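Local structure of DUF3218 domain-containing protein (Pseudomonas aeruginosa, 2IGS) at residues 87-92 and 170-175; 50-55 and 60-65; 181-184 and 189-192; 18-23 and 40-45. The protein is of unknown function, a largely helical protein of the DUF3218 family, which is grouped with the lysozyme-like folds. One frame throughout, in Å; residues are numbered along the deposited sequence. Where two conformers were deposited one is given.

How the interactions relate
The four contacts grade from surface to core. Interaction 1 is a surface salt bridge between helices 87-113 and 171-177, with no apolar packing. Interaction 4 is its contrast: two buried aromatic rings join helices 12-27 and 35-48, with no hydrogen bond across. Helix 87-113 serves both, since it also packs against Trp42. Interactions 2 and 3 are partly buried and alike in placement: each folds a loop back on the start of a helix, 63-82 or 190-200. Their chemistry differs. Interaction 2 has a backbone hydrogen bond and stacked rings; interaction 3 has no hydrogen bond across it. Interactions 2 and 4 touch, with Phe52 CE2 3.7 Å from Pro45 O.

Interaction 1 (87-92 and 170-175); sequences KERVCN and PEDIKA
Arg89 and Asp172 form an end-on, two-bond salt bridge between helix 87-113 and the start of helix 171-177. It lies on the surface of the helical fold. Arg89 NH1 donates to Asp172 OD1 at 2.8 Å, and the bond is nearly straight at 165°. Arg89 NH2 donates to Asp172 OD2, also at 2.8 Å. Each carboxylate oxygen uses its syn lone pair. The guanidinium and carboxylate planes are only 10° apart, and the paired bonds hold the two flat groups in that relation. The chain of Arg89 runs extended from CG to NE and carries the guanidinium across the gap between the helices. It meets Asp172 from the opposite direction.

A second charge shares the arginine. Glu94, five residues on in the same helix, makes a salt bridge to Arg89 NH1. This nitrogen therefore has two acidic partners. Asp172 lies in the first turn of its helix, just after Pro170 at the N-cap. The positive end of the helix dipole would probably favour a negative carboxylate there.

The covalent tie nearby is separate. Cys91 is joined to Cys27 by a disulfide, which links helix 87-113 to the end of helix 12-27. Within the salt bridge itself, Arg89 CZ lies 4.1 Å from Asp172 CG, which sits in the plane at the edge of the guanidinium.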
loop_
_atom_site.group_PDB
_atom_site.type_symbol
_atom_site.label_atom_id
_atom_site.label_comp_id
_atom_site.label_asym_id
_atom_site.label_seq_id
_atom_site.Cartn_x
_atom_site.Cartn_y
_atom_site.Cartn_z
ATOM N N LYS F 87 51.603 35.714 0.170
ATOM C CA LYS F 87 50.544 35.993 -0.797
ATOM C C LYS F 87 50.181 34.779 -1.646
ATOM O O LYS F 87 48.994 34.497 -1.818
ATOM C CB LYS F 87 50.837 37.239 -1.667
ATOM C CG LYS F 87 49.756 37.520 -2.715
ATOM C CD LYS F 87 50.012 38.778 -3.513
ATOM C CE LYS F 87 49.106 39.919 -3.067
ATOM N NZ LYS F 87 49.295 41.125 -3.927
ATOM N N GLU F 88 51.175 34.060 -2.169
ATOM C CA GLU F 88 50.890 32.874 -2.986
ATOM C C GLU F 88 49.974 31.859 -2.302
ATOM O O GLU F 88 48.989 31.425 -2.902
ATOM C CB GLU F 88 52.170 32.196 -3.478
ATOM C CG GLU F 88 52.531 32.538 -4.919
ATOM C CD GLU F 88 51.573 31.933 -5.941
ATOM O OE1 GLU F 88 51.261 32.622 -6.940
ATOM O OE2 GLU F 88 51.135 30.774 -5.746
ATOM N N ARG F 89 50.286 31.499 -1.055
ATOM C CA ARG F 89 49.502 30.489 -0.312
ATOM C C ARG F 89 48.141 31.011 0.116
ATOM O O ARG F 89 47.112 30.345 -0.071
ATOM C CB ARG F 89 50.273 29.998 0.928
ATOM C CG ARG F 89 49.825 28.623 1.410
ATOM C CD ARG F 89 50.525 28.112 2.666
ATOM N NE ARG F 89 50.114 26.723 2.906
ATOM C CZ ARG F 89 48.948 26.346 3.450
ATOM N NH1 ARG F 89 48.047 27.243 3.863
ATOM N NH2 ARG F 89 48.678 25.053 3.584
ATOM N N VAL F 90 48.142 32.202 0.707
ATOM C CA VAL F 90 46.921 32.840 1.170
ATOM C C VAL F 90 45.928 32.901 0.006
ATOM O O VAL F 90 44.777 32.516 0.152
ATOM C CB VAL F 90 47.195 34.238 1.769
ATOM C CG1 VAL F 90 45.905 35.011 1.942
ATOM C CG2 VAL F 90 47.960 34.132 3.111
ATOM N N CYS F 91 46.402 33.316 -1.160
ATOM C CA CYS F 91 45.537 33.468 -2.324
ATOM C C CYS F 91 45.116 32.167 -2.995
ATOM O O CYS F 91 43.925 31.918 -3.173
ATOM C CB CYS F 91 46.201 34.382 -3.336
ATOM S SG CYS F 91 46.329 36.046 -2.675
ATOM N N ASN F 92 46.108 31.348 -3.347
ATOM C CA ASN F 92 45.900 30.176 -4.185
ATOM C C ASN F 92 45.771 28.853 -3.440
ATOM O O ASN F 92 45.455 27.836 -4.050
ATOM C CB ASN F 92 47.007 30.090 -5.242
ATOM C CG ASN F 92 47.149 31.380 -6.043
ATOM O OD1 ASN F 92 46.172 32.103 -6.268
ATOM N ND2 ASN F 92 48.373 31.678 -6.468
ATOM N N PRO F 170 39.001 23.129 -0.071
ATOM C CA PRO F 170 40.393 23.603 -0.025
ATOM C C PRO F 170 41.281 22.663 0.786
ATOM O O PRO F 170 40.796 21.990 1.716
ATOM C CB PRO F 170 40.302 24.968 0.676
ATOM C CG PRO F 170 38.967 24.995 1.328
ATOM C CD PRO F 170 38.072 24.133 0.469
ATOM N N GLU F 171 42.561 22.629 0.410
ATOM C CA GLU F 171 43.595 21.773 1.002
ATOM C C GLU F 171 43.545 21.688 2.529
ATOM O O GLU F 171 43.510 20.591 3.096
ATOM C CB GLU F 171 44.990 22.253 0.572
ATOM C CG GLU F 171 45.364 21.927 -0.870
ATOM C CD GLU F 171 46.676 22.577 -1.323
ATOM O OE1 GLU F 171 47.619 22.682 -0.506
ATOM O OE2 GLU F 171 46.758 22.978 -2.506
ATOM N N ASP F 172 43.544 22.850 3.177
ATOM C CA ASP F 172 43.711 22.945 4.646
ATOM C C ASP F 172 42.553 22.342 5.454
ATOM O O ASP F 172 42.770 21.776 6.522
ATOM C CB ASP F 172 43.971 24.389 5.074
ATOM C CG ASP F 172 45.360 24.877 4.682
ATOM O OD1 ASP F 172 45.549 26.108 4.589
ATOM O OD2 ASP F 172 46.267 24.036 4.475
ATOM N N ILE F 173 41.336 22.467 4.929
ATOM C CA ILE F 173 40.157 21.818 5.509
ATOM C C ILE F 173 40.190 20.310 5.264
ATOM O O ILE F 173 39.914 19.509 6.162
ATOM C CB ILE F 173 38.830 22.460 4.997
ATOM C CG1 ILE F 173 38.889 23.989 5.136
ATOM C CG2 ILE F 173 37.633 21.908 5.775
ATOM C CD1 ILE F 173 37.610 24.704 4.767
ATOM N N LYS F 174 40.544 19.924 4.046
ATOM C CA LYS F 174 40.773 18.514 3.705
ATOM C C LYS F 174 41.822 17.849 4.636
ATOM O O LYS F 174 41.629 16.725 5.093
ATOM C CB LYS F 174 41.175 18.386 2.221
ATOM C CG LYS F 174 40.601 17.170 1.521
ATOM C CD LYS F 174 41.228 16.951 0.145
ATOM C CE LYS F 174 40.952 15.523 -0.421
ATOM N NZ LYS F 174 39.491 15.239 -0.777
ATOM N N ALA F 175 42.906 18.563 4.936
ATOM C CA ALA F 175 43.968 18.061 5.811
ATOM C C ALA F 175 43.555 17.962 7.287
ATOM O O ALA F 175 44.014 17.069 8.020
ATOM C CB ALA F 175 45.228 18.928 5.669
#

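Interaction 2 (50-55 and 60-65); sequences PEFIPG and KADQQY
Phe52 and Asp62 are joined by a backbone hydrogen bond, Asp62 N to Phe52 O at 2.8 Å, with the donor in the carbonyl plane and an N-H...O angle of 168°. It closes the loop between helices 35-48 and 63-82. Phe52 O also receives a CA-H...O contact from Ala61 CA at 3.3 Å.

The rings of Phe52 and Tyr65 make an offset stack. Their centroids are 4.8 Å apart and their planes differ by 22°. Each ring also takes the other's CB over one face. Phe52 CD2 lies over one face of the Tyr65 ring, offset toward its rim, 3.5 Å from Tyr65 CD1. Tyr65 CG lies anti to its own N (chi1 177°), which turns the ring back over the loop. Tyr128 and His49 also meet the Phe52 ring, and the hydroxyl of Tyr65 is hydrogen-bonded to the backbone O of Tyr9.

Ile53 CD1 touches Ala61 CB at 3.5 Å and comes to the edge of the Tyr65 ring, near its plane. Further out, Pro54 CD packs on Lys60 O at 3.2 Å.

Asp62 OD2 accepts from Tyr65 N at 2.8 Å and is also hydrogen-bonded to the hydroxyl of Tyr128. This one oxygen is thus gripped by two groups. This is an N-cap: Asp62 closes the first turn of helix 63-82.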
loop_
_atom_site.group_PDB
_atom_site.type_symbol
_atom_site.label_atom_id
_atom_site.label_comp_id
_atom_site.label_asym_id
_atom_site.label_seq_id
_atom_site.Cartn_x
_atom_site.Cartn_y
_atom_site.Cartn_z
ATOM N N PRO F 50 17.745 31.873 14.023
ATOM C CA PRO F 50 17.423 33.290 14.185
ATOM C C PRO F 50 17.377 33.736 15.653
ATOM O O PRO F 50 17.427 34.930 15.911
ATOM C CB PRO F 50 16.037 33.410 13.534
ATOM C CG PRO F 50 15.494 31.996 13.508
ATOM C CD PRO F 50 16.664 31.139 13.325
ATOM N N GLU F 51 17.295 32.799 16.601
ATOM C CA GLU F 51 17.327 33.154 18.030
ATOM C C GLU F 51 18.720 33.555 18.505
ATOM O O GLU F 51 18.875 33.938 19.672
ATOM C CB GLU F 51 16.849 32.023 18.949
ATOM C CG GLU F 51 16.258 30.834 18.279
ATOM C CD GLU F 51 17.290 29.922 17.645
ATOM O OE1 GLU F 51 17.133 29.665 16.438
ATOM O OE2 GLU F 51 18.231 29.462 18.331
ATOM N N PHE F 52 19.727 33.445 17.630
ATOM C CA PHE F 52 21.063 33.979 17.946
ATOM C C PHE F 52 20.994 35.495 18.208
ATOM O O PHE F 52 21.758 36.031 19.015
ATOM C CB PHE F 52 22.081 33.696 16.836
ATOM C CG PHE F 52 22.578 32.270 16.796
ATOM C CD1 PHE F 52 22.344 31.394 17.857
ATOM C CD2 PHE F 52 23.283 31.809 15.683
ATOM C CE1 PHE F 52 22.800 30.057 17.811
ATOM C CE2 PHE F 52 23.761 30.492 15.629
ATOM C CZ PHE F 52 23.503 29.613 16.703
ATOM N N ILE F 53 20.068 36.157 17.510
ATOM C CA ILE F 53 19.733 37.559 17.756
ATOM C C ILE F 53 18.242 37.589 18.111
ATOM O O ILE F 53 17.403 37.778 17.230
ATOM C CB ILE F 53 20.033 38.447 16.512
ATOM C CG1 ILE F 53 21.475 38.266 16.031
ATOM C CG2 ILE F 53 19.739 39.907 16.782
ATOM C CD1 ILE F 53 22.546 38.618 17.053
ATOM N N PRO F 54 17.901 37.357 19.395
ATOM C CA PRO F 54 16.485 37.266 19.791
ATOM C C PRO F 54 15.700 38.577 19.639
ATOM O O PRO F 54 16.044 39.587 20.248
ATOM C CB PRO F 54 16.550 36.841 21.264
ATOM C CG PRO F 54 17.908 37.190 21.719
ATOM C CD PRO F 54 18.813 37.151 20.534
ATOM N N GLY F 55 14.650 38.537 18.822
ATOM C CA GLY F 55 13.778 39.693 18.583
ATOM C C GLY F 55 14.463 40.793 17.794
ATOM O O GLY F 55 14.071 41.958 17.872
ATOM N N LYS F 60 21.276 41.481 22.844
ATOM C CA LYS F 60 20.999 40.204 23.482
ATOM C C LYS F 60 21.520 39.042 22.623
ATOM O O LYS F 60 21.053 37.918 22.751
ATOM C CB LYS F 60 19.493 40.058 23.767
ATOM C CG LYS F 60 18.877 41.222 24.557
ATOM C CD LYS F 60 19.399 41.296 26.000
ATOM C CE LYS F 60 19.537 42.736 26.493
ATOM N NZ LYS F 60 18.253 43.482 26.462
ATOM N N ALA F 61 22.492 39.333 21.754
ATOM C CA ALA F 61 23.136 38.321 20.910
ATOM C C ALA F 61 23.690 37.161 21.744
ATOM O O ALA F 61 24.311 37.396 22.795
ATOM C CB ALA F 61 24.259 38.947 20.100
ATOM N N ASP F 62 23.461 35.931 21.272
ATOM C CA ASP F 62 24.034 34.710 21.864
ATOM C C ASP F 62 25.551 34.857 21.991
ATOM O O ASP F 62 26.223 35.168 20.993
ATOM C CB ASP F 62 23.647 33.510 20.976
ATOM C CG ASP F 62 24.282 32.185 21.417
ATOM O OD1 ASP F 62 23.829 31.579 22.411
ATOM O OD2 ASP F 62 25.217 31.725 20.744
ATOM N N GLN F 63 26.057 34.631 23.206
ATOM C CA GLN F 63 27.491 34.675 23.528
ATOM C C GLN F 63 28.381 33.779 22.653
ATOM O O GLN F 63 29.462 34.208 22.234
ATOM C CB GLN F 63 27.720 34.363 25.020
ATOM C CG GLN F 63 27.115 35.398 25.990
ATOM C CD GLN F 63 27.176 34.987 27.461
ATOM O OE1 GLN F 63 26.937 33.827 27.818
ATOM N NE2 GLN F 63 27.475 35.951 28.322
ATOM N N GLN F 64 27.941 32.550 22.373
ATOM C CA GLN F 64 28.755 31.595 21.581
ATOM C C GLN F 64 28.794 31.970 20.101
ATOM O O GLN F 64 29.821 31.844 19.435
ATOM C CB GLN F 64 28.305 30.140 21.762
ATOM C CG GLN F 64 28.641 29.525 23.125
ATOM C CD GLN F 64 28.314 28.037 23.181
ATOM O OE1 GLN F 64 27.326 27.631 23.795
ATOM N NE2 GLN F 64 29.143 27.215 22.527
ATOM N N TYR F 65 27.654 32.419 19.599
ATOM C CA TYR F 65 27.567 33.017 18.274
ATOM C C TYR F 65 28.545 34.200 18.089
ATOM O O TYR F 65 29.312 34.239 17.129
ATOM C CB TYR F 65 26.124 33.436 18.014
ATOM C CG TYR F 65 25.919 34.143 16.699
ATOM C CD1 TYR F 65 26.306 33.546 15.506
ATOM C CD2 TYR F 65 25.299 35.380 16.645
ATOM C CE1 TYR F 65 26.112 34.177 14.297
ATOM C CE2 TYR F 65 25.107 36.038 15.432
ATOM C CZ TYR F 65 25.521 35.424 14.273
ATOM O OH TYR F 65 25.330 36.018 13.059
#

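Interaction 3 (181-184 and 189-192); sequences VGLR and NFSD
Arg184 O meets the side chain of Phe190, and no hydrogen bond crosses the contact. Phe190 comes up to it with CD1 nearest, 3.4 Å from Arg184 O, and Phe190 CB and CG follow at 3.8 Å. The oxygen approaches the ring obliquely. The ring hydrogens carry a slight positive charge, so the approach is probably mildly favourable.

Leu183 supplies the main apolar packing. Its two methyls divide the work. Leu183 CD2 rests on Phe190, 3.7 Å from CA and 3.7 Å from CD1. Leu183 CD1 turns to Asn189 instead and lies 3.7 Å from ND2. The leucine therefore straddles the start of helix 190-200, with one branch on each of two successive residues. Phe190 swings its ring toward the loop because its CG is anti to the backbone N (chi1 -174°). Its CE1 then passes near Leu183 O at 3.9 Å.

Asn189 stands at the N-cap position of helix 190-200, but its side chain makes no capping bond. Its amide comes back to the leucine methyl.

The loop is tied to another part of the fold as well. Gly182 makes backbone hydrogen bonds with Leu156, close to strand 154-155. The contact thus joins that region to the first turn of the helix by way of the loop after helix 171-177. With no directional bond across it, the hold rests mainly on van der Waals fit between leucine methyls, a ring and a backbone carbonyl.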
loop_
_atom_site.group_PDB
_atom_site.type_symbol
_atom_site.label_atom_id
_atom_site.label_comp_id
_atom_site.label_asym_id
_atom_site.label_seq_id
_atom_site.Cartn_x
_atom_site.Cartn_y
_atom_site.Cartn_z
ATOM N N VAL F 181 37.693 10.825 9.107
ATOM C CA VAL F 181 36.797 10.086 8.200
ATOM C C VAL F 181 36.751 8.614 8.603
ATOM O O VAL F 181 37.754 7.930 8.571
ATOM C CB VAL F 181 37.198 10.245 6.705
ATOM C CG1 VAL F 181 36.337 9.361 5.792
ATOM C CG2 VAL F 181 37.101 11.705 6.268
ATOM N N GLY F 182 35.570 8.137 8.979
ATOM C CA GLY F 182 35.403 6.748 9.428
ATOM C C GLY F 182 35.983 6.409 10.791
ATOM O O GLY F 182 35.964 5.259 11.199
ATOM N N LEU F 183 36.470 7.405 11.529
ATOM C CA LEU F 183 37.178 7.104 12.783
ATOM C C LEU F 183 36.227 6.753 13.943
ATOM O O LEU F 183 35.305 7.522 14.251
ATOM C CB LEU F 183 38.157 8.234 13.142
ATOM C CG LEU F 183 39.206 7.895 14.209
ATOM C CD1 LEU F 183 40.310 7.061 13.612
ATOM C CD2 LEU F 183 39.779 9.186 14.805
ATOM N N ARG F 184 36.436 5.583 14.555
ATOM C CA ARG F 184 35.639 5.126 15.712
ATOM C C ARG F 184 36.148 5.781 17.001
ATOM O O ARG F 184 37.332 6.089 17.113
ATOM C CB ARG F 184 35.639 3.585 15.822
ATOM C CG ARG F 184 34.775 2.890 14.760
ATOM C CD ARG F 184 35.141 1.422 14.461
ATOM N NE ARG F 184 34.849 1.110 13.055
ATOM C CZ ARG F 184 34.548 -0.092 12.558
ATOM N NH1 ARG F 184 34.474 -1.162 13.337
ATOM N NH2 ARG F 184 34.308 -0.220 11.262
ATOM N N ASN F 189 43.903 7.454 18.208
ATOM C CA ASN F 189 44.025 8.873 17.841
ATOM C C ASN F 189 42.733 9.735 17.891
ATOM O O ASN F 189 42.745 10.930 17.522
ATOM C CB ASN F 189 44.787 9.027 16.512
ATOM C CG ASN F 189 44.050 8.429 15.318
ATOM O OD1 ASN F 189 44.049 9.024 14.234
ATOM N ND2 ASN F 189 43.445 7.257 15.494
ATOM N N PHE F 190 41.634 9.150 18.382
ATOM C CA PHE F 190 40.328 9.840 18.355
ATOM C C PHE F 190 40.303 11.143 19.153
ATOM O O PHE F 190 39.794 12.158 18.653
ATOM C CB PHE F 190 39.175 8.910 18.789
ATOM C CG PHE F 190 37.799 9.525 18.629
ATOM C CD1 PHE F 190 37.130 9.460 17.408
ATOM C CD2 PHE F 190 37.174 10.155 19.702
ATOM C CE1 PHE F 190 35.847 10.034 17.249
ATOM C CE2 PHE F 190 35.897 10.746 19.559
ATOM C CZ PHE F 190 35.237 10.680 18.339
ATOM N N SER F 191 40.822 11.110 20.382
ATOM C CA SER F 191 40.843 12.302 21.227
ATOM C C SER F 191 41.645 13.417 20.574
ATOM O O SER F 191 41.183 14.567 20.516
ATOM C CB SER F 191 41.454 12.005 22.594
ATOM O OG SER F 191 40.814 10.880 23.165
ATOM N N ASP F 192 42.846 13.072 20.106
ATOM C CA ASP F 192 43.662 14.010 19.348
ATOM C C ASP F 192 42.914 14.573 18.129
ATOM O O ASP F 192 42.930 15.782 17.923
ATOM C CB ASP F 192 44.983 13.363 18.928
ATOM C CG ASP F 192 46.020 13.316 20.066
ATOM O OD1 ASP F 192 45.758 13.797 21.199
ATOM O OD2 ASP F 192 47.127 12.780 19.814
#

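Interaction 4 (18-23 and 40-45); sequences NIYKGF and EAWDIP
Trp42 turns the CZ3-CH2 edge of its six-membered ring to a face of Tyr20 in a T-shaped (edge-to-face) pair. The pair is buried in the helix bundle and bridges helices 12-27 and 35-48. Followed outward, the tryptophan leaves its helix with CB directed toward Tyr20. With CG anti to the carbonyl carbon (chi1 -73°), the indole is carried toward helix 12-27. Along the way NE1 donates a hydrogen bond to the O of Thr204, which meets the indole's polar need. Leu98 and Met102 of helix 87-113 and Val207 of helix 203-216 pack against the side chain.

Only the far end of the indole meets the tyrosine. CZ3 of Trp42 lies 3.8 Å from Tyr20 CD1 and 4.0 Å from Tyr20 CG. CH2 of Trp42 is 3.9 Å from each of these two tyrosine atoms. The ring centroids are 5.0 Å apart and the planes stand at 65°.

Tyr20 is held between aromatic neighbours. Phe23, one turn on in the same helix, brings its CD2 over the centre of the opposite ring face. Asn75 and Ile79 of helix 63-82 also touch the tyrosine. Three further helices, 63-82, 87-113 and 203-216, thus pack round this pair. On the tryptophan side, the CH2 atom of Trp42 sits over the centre of the Tyr20 ring, 3.8 Å above its plane.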
loop_
_atom_site.group_PDB
_atom_site.type_symbol
_atom_site.label_atom_id
_atom_site.label_comp_id
_atom_site.label_asym_id
_atom_site.label_seq_id
_atom_site.Cartn_x
_atom_site.Cartn_y
_atom_site.Cartn_z
ATOM N N ASN F 18 32.299 41.167 2.554
ATOM C CA ASN F 18 32.892 42.478 2.276
ATOM C C ASN F 18 34.392 42.496 2.503
ATOM O O ASN F 18 35.133 43.055 1.702
ATOM C CB ASN F 18 32.198 43.577 3.091
ATOM C CG ASN F 18 30.920 44.056 2.440
ATOM O OD1 ASN F 18 30.554 43.588 1.357
ATOM N ND2 ASN F 18 30.236 45.001 3.081
ATOM N N ILE F 19 34.815 41.894 3.606
ATOM C CA ILE F 19 36.232 41.688 3.928
ATOM C C ILE F 19 36.925 40.752 2.928
ATOM O O ILE F 19 38.041 41.030 2.482
ATOM C CB ILE F 19 36.387 41.102 5.344
ATOM C CG1 ILE F 19 35.965 42.142 6.388
ATOM C CG2 ILE F 19 37.812 40.655 5.584
ATOM C CD1 ILE F 19 35.769 41.570 7.778
ATOM N N TYR F 20 36.265 39.647 2.580
ATOM C CA TYR F 20 36.831 38.706 1.636
ATOM C C TYR F 20 36.868 39.218 0.178
ATOM O O TYR F 20 37.800 38.884 -0.580
ATOM C CB TYR F 20 36.152 37.341 1.781
ATOM C CG TYR F 20 36.738 36.543 2.941
ATOM C CD1 TYR F 20 36.362 36.806 4.267
ATOM C CD2 TYR F 20 37.696 35.566 2.709
ATOM C CE1 TYR F 20 36.927 36.096 5.330
ATOM C CE2 TYR F 20 38.253 34.849 3.751
ATOM C CZ TYR F 20 37.877 35.120 5.058
ATOM O OH TYR F 20 38.433 34.381 6.071
ATOM N N LYS F 21 35.897 40.050 -0.204
ATOM C CA LYS F 21 35.991 40.774 -1.475
ATOM C C LYS F 21 37.333 41.562 -1.542
ATOM O O LYS F 21 38.004 41.600 -2.576
ATOM C CB LYS F 21 34.760 41.680 -1.662
ATOM C CG LYS F 21 34.500 42.105 -3.104
ATOM C CD LYS F 21 33.145 42.822 -3.286
ATOM C CE LYS F 21 33.155 43.630 -4.590
ATOM N NZ LYS F 21 31.794 43.976 -5.131
ATOM N N GLY F 22 37.730 42.126 -0.404
ATOM C CA GLY F 22 38.962 42.886 -0.275
ATOM C C GLY F 22 40.232 42.059 -0.354
ATOM O O GLY F 22 41.190 42.476 -1.017
ATOM N N PHE F 23 40.252 40.907 0.328
ATOM C CA PHE F 23 41.373 39.971 0.216
ATOM C C PHE F 23 41.516 39.485 -1.230
ATOM O O PHE F 23 42.615 39.452 -1.751
ATOM C CB PHE F 23 41.230 38.769 1.156
ATOM C CG PHE F 23 41.332 39.102 2.628
ATOM C CD1 PHE F 23 42.211 40.074 3.092
ATOM C CD2 PHE F 23 40.582 38.390 3.553
ATOM C CE1 PHE F 23 42.320 40.355 4.451
ATOM C CE2 PHE F 23 40.683 38.657 4.932
ATOM C CZ PHE F 23 41.558 39.642 5.371
ATOM N N GLU F 40 25.162 34.267 1.032
ATOM C CA GLU F 40 24.175 33.232 1.312
ATOM C C GLU F 40 24.737 32.075 2.147
ATOM O O GLU F 40 24.106 31.639 3.103
ATOM C CB GLU F 40 23.526 32.701 0.019
ATOM C CG GLU F 40 22.386 31.739 0.312
ATOM C CD GLU F 40 21.648 31.248 -0.916
ATOM O OE1 GLU F 40 21.955 31.711 -2.026
ATOM O OE2 GLU F 40 20.774 30.365 -0.764
ATOM N N ALA F 41 25.913 31.581 1.781
ATOM C CA ALA F 41 26.593 30.512 2.543
ATOM C C ALA F 41 26.848 30.915 3.999
ATOM O O ALA F 41 26.568 30.159 4.926
ATOM C CB ALA F 41 27.918 30.131 1.855
ATOM N N TRP F 42 27.381 32.115 4.204
ATOM C CA TRP F 42 27.800 32.540 5.554
ATOM C C TRP F 42 26.641 33.107 6.399
ATOM O O TRP F 42 26.784 33.305 7.598
ATOM C CB TRP F 42 29.008 33.488 5.462
ATOM C CG TRP F 42 30.301 32.745 5.091
ATOM C CD1 TRP F 42 30.560 31.395 5.253
ATOM C CD2 TRP F 42 31.515 33.319 4.568
ATOM N NE1 TRP F 42 31.849 31.101 4.857
ATOM C CE2 TRP F 42 32.452 32.256 4.415
ATOM C CE3 TRP F 42 31.893 34.623 4.185
ATOM C CZ2 TRP F 42 33.741 32.458 3.894
ATOM C CZ3 TRP F 42 33.185 34.827 3.683
ATOM C CH2 TRP F 42 34.096 33.741 3.552
ATOM N N ASP F 43 25.491 33.349 5.771
ATOM C CA ASP F 43 24.234 33.550 6.512
ATOM C C ASP F 43 23.588 32.255 7.038
ATOM O O ASP F 43 22.721 32.309 7.917
ATOM C CB ASP F 43 23.204 34.332 5.663
ATOM C CG ASP F 43 23.493 35.842 5.606
ATOM O OD1 ASP F 43 24.310 36.367 6.403
ATOM O OD2 ASP F 43 22.890 36.516 4.743
ATOM N N ILE F 44 24.008 31.104 6.510
ATOM C CA ILE F 44 23.377 29.809 6.837
ATOM C C ILE F 44 23.146 29.560 8.348
ATOM O O ILE F 44 22.002 29.347 8.734
ATOM C CB ILE F 44 24.033 28.576 6.100
ATOM C CG1 ILE F 44 23.756 28.610 4.583
ATOM C CG2 ILE F 44 23.506 27.265 6.656
ATOM C CD1 ILE F 44 24.431 27.482 3.813
ATOM N N PRO F 45 24.202 29.669 9.208
ATOM C CA PRO F 45 24.014 29.467 10.658
ATOM C C PRO F 45 23.019 30.415 11.294
ATOM O O PRO F 45 22.337 30.036 12.245
ATOM C CB PRO F 45 25.396 29.739 11.231
ATOM C CG PRO F 45 26.320 29.395 10.141
ATOM C CD PRO F 45 25.620 29.965 8.914
#